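PDB 6LJ9: SUMO-1 cysteine protease S273R from African swine fever virus pig/Kenya/KEN-50/1950, which is a cysteine protease that probably matures the viral polyproteins pp220 and pp62 into core-shell proteins and dampens host immune responses. Local coordinates for residues G80-T85 with F265-F270; T85-N90 with S228-G233. All blocks are in the same frame, centred on the assembly; numbering follows the deposited sequence.

Contact 1: residues G80-T85 with F265-F270; sequences GPRNNT and FRTHLF
Arg82 NH1 donates to Phe270 O at 2.8 Å, reaching it nearly along the C=O axis and from within the guanidinium plane. The bond ties an inverse gamma turn, centred on Pro81, to the C-terminal end of helix 259-269 in the Ulp1-type protease, just where strand 270-271 pairs in parallel with strand 78-79. Arginine suits this place because its long chain can run out past the helix end: with CG anti to the backbone N (chi1 173°) and the chain extended to NE, the guanidinium comes to lie flat over the backbone of Thr267, whose CA stands 3.9 Å from the guanidinium plane. Its NH2 has a further acceptor in Pro11 O, so the group is held at two of its nitrogens.

A second arginine crosses in the other direction. Arg266, also extended, sends NH1 to Pro81 O at 3.1 Å, meeting a lone pair of that oxygen in the carbonyl plane, with an N-H...O angle of 157°. One face of this guanidinium lies against the backbone of Asn84 and Thr85, with Thr85 CA 3.7 Å above its centre. Arg266 NE has a charged partner outside the contact, Glu231, and NH1 probably also donates to Gly86 O; this buried side chain thus has its polar end well satisfied.

The Phe270 ring, a flat apolar group that can be covered on both sides, packs against Gly80 and Pro81. Gly80, bare of any side chain, brings its CA to 3.8 Å from the ring centroid in a CH-pi contact. Pro81 adds a second such contact over the ring, its CD 4.3 Å from the centroid, while CB of the preceding Leu269 covers the opposite face.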
loop_
_atom_site.group_PDB
_atom_site.type_symbol
_atom_site.label_atom_id
_atom_site.label_comp_id
_atom_site.label_asym_id
_atom_site.label_seq_id
_atom_site.Cartn_x
_atom_site.Cartn_y
_atom_site.Cartn_z
ATOM N N GLY B 80 -24.860 -5.815 7.288
ATOM C CA GLY B 80 -25.305 -6.603 6.165
ATOM C C GLY B 80 -25.577 -8.051 6.519
ATOM O O GLY B 80 -25.353 -8.496 7.649
ATOM N N PRO B 81 -26.074 -8.818 5.543
ATOM C CA PRO B 81 -26.366 -10.238 5.788
ATOM C C PRO B 81 -25.110 -11.046 6.077
ATOM O O PRO B 81 -24.539 -11.669 5.177
ATOM C CB PRO B 81 -27.038 -10.686 4.483
ATOM C CG PRO B 81 -26.546 -9.724 3.452
ATOM C CD PRO B 81 -26.376 -8.414 4.159
ATOM N N ARG B 82 -24.678 -11.043 7.339
ATOM C CA ARG B 82 -23.442 -11.722 7.709
ATOM C C ARG B 82 -23.644 -13.224 7.876
ATOM O O ARG B 82 -22.794 -14.015 7.455
ATOM C CB ARG B 82 -22.880 -11.115 8.995
ATOM C CG ARG B 82 -21.679 -11.851 9.564
ATOM C CD ARG B 82 -21.401 -11.422 10.995
ATOM N NE ARG B 82 -20.419 -12.286 11.642
ATOM C CZ ARG B 82 -19.128 -11.996 11.758
ATOM N NH1 ARG B 82 -18.655 -10.855 11.273
ATOM N NH2 ARG B 82 -18.308 -12.845 12.362
ATOM N N ASN B 83 -24.759 -13.636 8.484
ATOM C CA ASN B 83 -25.001 -15.042 8.791
ATOM C C ASN B 83 -26.268 -15.572 8.130
ATOM O O ASN B 83 -26.859 -16.544 8.611
ATOM C CB ASN B 83 -25.057 -15.256 10.302
ATOM C CG ASN B 83 -23.681 -15.256 10.936
ATOM O OD1 ASN B 83 -22.790 -15.989 10.509
ATOM N ND2 ASN B 83 -23.498 -14.422 11.954
ATOM N N ASN B 84 -26.700 -14.945 7.043
ATOM C CA ASN B 84 -27.764 -15.472 6.205
ATOM C C ASN B 84 -27.363 -15.260 4.753
ATOM O O ASN B 84 -26.375 -14.585 4.453
ATOM C CB ASN B 84 -29.118 -14.815 6.514
ATOM C CG ASN B 84 -29.114 -13.320 6.264
ATOM O OD1 ASN B 84 -29.370 -12.866 5.148
ATOM N ND2 ASN B 84 -28.839 -12.544 7.307
ATOM N N THR B 85 -28.133 -15.853 3.845
ATOM C CA THR B 85 -27.813 -15.822 2.426
ATOM C C THR B 85 -28.556 -14.710 1.686
ATOM O O THR B 85 -28.641 -14.739 0.453
ATOM C CB THR B 85 -28.098 -17.192 1.803
ATOM O OG1 THR B 85 -27.370 -17.330 0.576
ATOM C CG2 THR B 85 -29.578 -17.378 1.539
ATOM N N PHE B 265 -17.269 -16.001 3.573
ATOM C CA PHE B 265 -16.731 -14.663 3.363
ATOM C C PHE B 265 -17.689 -13.579 3.839
ATOM O O PHE B 265 -17.256 -12.442 4.063
ATOM C CB PHE B 265 -16.392 -14.462 1.884
ATOM C CG PHE B 265 -15.715 -13.155 1.588
ATOM C CD1 PHE B 265 -14.494 -12.848 2.166
ATOM C CD2 PHE B 265 -16.293 -12.237 0.727
ATOM C CE1 PHE B 265 -13.866 -11.647 1.896
ATOM C CE2 PHE B 265 -15.667 -11.035 0.452
ATOM C CZ PHE B 265 -14.452 -10.741 1.039
ATOM N N ARG B 266 -18.976 -13.903 3.999
ATOM C CA ARG B 266 -19.916 -12.945 4.570
ATOM C C ARG B 266 -19.514 -12.544 5.983
ATOM O O ARG B 266 -19.734 -11.397 6.390
ATOM C CB ARG B 266 -21.330 -13.527 4.569
ATOM C CG ARG B 266 -21.940 -13.710 3.189
ATOM C CD ARG B 266 -23.287 -14.413 3.283
ATOM N NE ARG B 266 -23.966 -14.489 1.993
ATOM C CZ ARG B 266 -24.900 -13.634 1.589
ATOM N NH1 ARG B 266 -25.270 -12.633 2.377
ATOM N NH2 ARG B 266 -25.467 -13.780 0.399
ATOM N N THR B 267 -18.926 -13.471 6.745
ATOM C CA THR B 267 -18.453 -13.149 8.085
ATOM C C THR B 267 -17.229 -12.243 8.059
ATOM O O THR B 267 -16.921 -11.607 9.073
ATOM C CB THR B 267 -18.138 -14.431 8.860
ATOM O OG1 THR B 267 -16.984 -15.066 8.295
ATOM C CG2 THR B 267 -19.318 -15.391 8.801
ATOM N N HIS B 268 -16.523 -12.177 6.930
ATOM C CA HIS B 268 -15.423 -11.237 6.767
ATOM C C HIS B 268 -15.887 -9.856 6.324
ATOM O O HIS B 268 -15.119 -8.894 6.439
ATOM C CB HIS B 268 -14.410 -11.767 5.745
ATOM C CG HIS B 268 -13.671 -12.989 6.197
ATOM N ND1 HIS B 268 -12.317 -13.152 5.997
ATOM C CD2 HIS B 268 -14.097 -14.109 6.826
ATOM C CE1 HIS B 268 -11.939 -14.317 6.491
ATOM N NE2 HIS B 268 -12.999 -14.917 7.000
ATOM N N LEU B 269 -17.117 -9.737 5.827
ATOM C CA LEU B 269 -17.602 -8.492 5.244
ATOM C C LEU B 269 -18.383 -7.643 6.239
ATOM O O LEU B 269 -18.132 -6.440 6.364
ATOM C CB LEU B 269 -18.479 -8.794 4.024
ATOM C CG LEU B 269 -17.788 -9.284 2.751
ATOM C CD1 LEU B 269 -18.811 -9.748 1.725
ATOM C CD2 LEU B 269 -16.914 -8.185 2.176
ATOM N N PHE B 270 -19.330 -8.248 6.949
ATOM C CA PHE B 270 -20.313 -7.501 7.715
ATOM C C PHE B 270 -20.155 -7.752 9.207
ATOM O O PHE B 270 -19.572 -8.751 9.639
ATOM C CB PHE B 270 -21.737 -7.863 7.279
ATOM C CG PHE B 270 -21.944 -7.812 5.795
ATOM C CD1 PHE B 270 -21.866 -6.609 5.114
ATOM C CD2 PHE B 270 -22.217 -8.966 5.080
ATOM C CE1 PHE B 270 -22.055 -6.557 3.745
ATOM C CE2 PHE B 270 -22.408 -8.921 3.712
ATOM C CZ PHE B 270 -22.327 -7.715 3.044
#

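Contact 2: residues T85-N90 with S228-G233; sequences TGLLTN and SQTECG
Thr230 and Thr85 both turn their hydroxyls onto one carboxylate oxygen, Glu231 OE2. Thr85 OG1 donates to Glu231 OE2 at 2.6 Å, meeting the oxygen almost head-on; Thr230 OG1 donates to the same atom, also at 2.6 Å, on the anti lone pair. The two threonine side chains cross at about a right angle, and their methyls meet as well, Thr85 CG2 lying 3.9 Å from Thr230 CG2. Threonine serves both positions by pairing a short hydroxyl donor with a methyl for packing. Glu231 reaches back to them because its chain bends at chi2 (-55°); together with the nearby charge of Arg266, the two hydroxyls probably favour the charged carboxylate.

Glu231 occupies the N-cap position of helix 232-244, whose first residue, Cys232, is the probable nucleophile of this Ulp1-family protease. Residues 85-88 run past the N-terminal end of this helix. Leu87 lays one methyl beside the turn leading into it, with CD2 3.6 Å from Thr230 CA. Leu88 points toward the helix itself, its CD2 3.6 Å from Gly233 C; Gly233, with no side chain, lets this methyl rest directly on its backbone. A water bridges the two segments: it accepts from Leu88 N at 3.1 Å, donates to Thr230 O at 2.9 Å, and accepts weakly from Gly233 N.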
loop_
_atom_site.group_PDB
_atom_site.type_symbol
_atom_site.label_atom_id
_atom_site.label_comp_id
_atom_site.label_asym_id
_atom_site.label_seq_id
_atom_site.Cartn_x
_atom_site.Cartn_y
_atom_site.Cartn_z
ATOM N N THR B 85 -28.133 -15.853 3.845
ATOM C CA THR B 85 -27.813 -15.822 2.426
ATOM C C THR B 85 -28.556 -14.710 1.686
ATOM O O THR B 85 -28.641 -14.739 0.453
ATOM C CB THR B 85 -28.098 -17.192 1.803
ATOM O OG1 THR B 85 -27.370 -17.330 0.576
ATOM C CG2 THR B 85 -29.578 -17.378 1.539
ATOM N N GLY B 86 -29.076 -13.723 2.416
ATOM C CA GLY B 86 -29.792 -12.636 1.775
ATOM C C GLY B 86 -28.921 -11.892 0.781
ATOM O O GLY B 86 -27.698 -11.814 0.922
ATOM N N LEU B 87 -29.570 -11.336 -0.239
ATOM C CA LEU B 87 -28.846 -10.678 -1.315
ATOM C C LEU B 87 -28.276 -9.343 -0.851
ATOM O O LEU B 87 -28.875 -8.627 -0.042
ATOM C CB LEU B 87 -29.756 -10.452 -2.521
ATOM C CG LEU B 87 -30.466 -11.675 -3.103
ATOM C CD1 LEU B 87 -31.030 -11.360 -4.480
ATOM C CD2 LEU B 87 -29.528 -12.866 -3.167
ATOM N N LEU B 88 -27.107 -9.012 -1.388
ATOM C CA LEU B 88 -26.451 -7.749 -1.085
ATOM C C LEU B 88 -27.134 -6.601 -1.815
ATOM O O LEU B 88 -27.557 -6.738 -2.967
ATOM C CB LEU B 88 -24.974 -7.815 -1.480
ATOM C CG LEU B 88 -23.968 -8.092 -0.364
ATOM C CD1 LEU B 88 -24.394 -9.284 0.480
ATOM C CD2 LEU B 88 -22.581 -8.319 -0.944
ATOM N N THR B 89 -27.243 -5.467 -1.135
ATOM C CA THR B 89 -27.776 -4.250 -1.725
ATOM C C THR B 89 -26.632 -3.323 -2.125
ATOM O O THR B 89 -25.462 -3.570 -1.826
ATOM C CB THR B 89 -28.724 -3.543 -0.749
ATOM O OG1 THR B 89 -27.992 -3.111 0.405
ATOM C CG2 THR B 89 -29.836 -4.486 -0.309
ATOM N N ASN B 90 -26.989 -2.244 -2.826
ATOM C CA ASN B 90 -25.989 -1.249 -3.198
ATOM C C ASN B 90 -25.396 -0.566 -1.973
ATOM O O ASN B 90 -24.254 -0.096 -2.017
ATOM C CB ASN B 90 -26.603 -0.213 -4.140
ATOM C CG ASN B 90 -28.044 0.112 -3.793
ATOM O OD1 ASN B 90 -28.557 -0.312 -2.757
ATOM N ND2 ASN B 90 -28.705 0.868 -4.662
ATOM N N SER B 228 -25.109 -21.385 -6.530
ATOM C CA SER B 228 -26.240 -20.894 -5.766
ATOM C C SER B 228 -26.888 -19.718 -6.494
ATOM O O SER B 228 -26.420 -19.265 -7.542
ATOM C CB SER B 228 -25.798 -20.499 -4.356
ATOM O OG SER B 228 -24.879 -19.420 -4.385
ATOM N N GLN B 229 -27.987 -19.218 -5.934
ATOM C CA GLN B 229 -28.690 -18.066 -6.482
ATOM C C GLN B 229 -28.514 -16.821 -5.625
ATOM O O GLN B 229 -29.240 -15.841 -5.817
ATOM C CB GLN B 229 -30.180 -18.378 -6.636
ATOM C CG GLN B 229 -30.493 -19.564 -7.529
ATOM C CD GLN B 229 -31.974 -19.889 -7.555
ATOM O OE1 GLN B 229 -32.742 -19.408 -6.720
ATOM N NE2 GLN B 229 -32.387 -20.706 -8.518
ATOM N N THR B 230 -27.569 -16.834 -4.684
ATOM C CA THR B 230 -27.507 -15.807 -3.651
ATOM C C THR B 230 -26.144 -15.160 -3.455
ATOM O O THR B 230 -26.091 -14.060 -2.892
ATOM C CB THR B 230 -27.944 -16.385 -2.298
ATOM O OG1 THR B 230 -27.069 -17.460 -1.932
ATOM C CG2 THR B 230 -29.362 -16.907 -2.362
ATOM N N GLU B 231 -25.050 -15.790 -3.873
ATOM C CA GLU B 231 -23.720 -15.365 -3.463
ATOM C C GLU B 231 -22.985 -14.542 -4.512
ATOM O O GLU B 231 -21.771 -14.358 -4.390
ATOM C CB GLU B 231 -22.882 -16.584 -3.077
ATOM C CG GLU B 231 -23.550 -17.468 -2.038
ATOM C CD GLU B 231 -23.926 -16.704 -0.787
ATOM O OE1 GLU B 231 -23.020 -16.149 -0.132
ATOM O OE2 GLU B 231 -25.132 -16.644 -0.466
ATOM N N CYS B 232 -23.688 -14.029 -5.525
ATOM C CA CYS B 232 -23.024 -13.197 -6.525
ATOM C C CYS B 232 -22.471 -11.918 -5.910
ATOM O O CYS B 232 -21.446 -11.399 -6.370
ATOM C CB CYS B 232 -23.989 -12.866 -7.663
ATOM S SG CYS B 232 -25.537 -12.098 -7.134
ATOM N N GLY B 233 -23.129 -11.398 -4.879
ATOM C CA GLY B 233 -22.637 -10.253 -4.152
ATOM C C GLY B 233 -21.316 -10.537 -3.462
ATOM O O GLY B 233 -20.312 -9.856 -3.696
HETATM O O HOH W 1 -25.601 -11.233 -2.933
#

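Contact 2 is nested inside the chain loop closed by contact 1; the two share Thr85 and have centres 10 Å apart. Arg266 joins them: its NE lies 2.9 Å from Glu231 OE1 in a salt bridge, and its NH1 is 2.9 Å from Gly86 O, a probable hydrogen bond. One continuous run, 80-90, thus packs first on the end of helix 259-269 and then on the start of helix 232-244. Contact 2 holds Cys232, the probable nucleophile, whereas the Arg266 side chain in contact 1 stays about 8 Å from that of Cys232. The Glu231 side chain is about 5 Å from that of Gln226, a predicted substrate-binding residue.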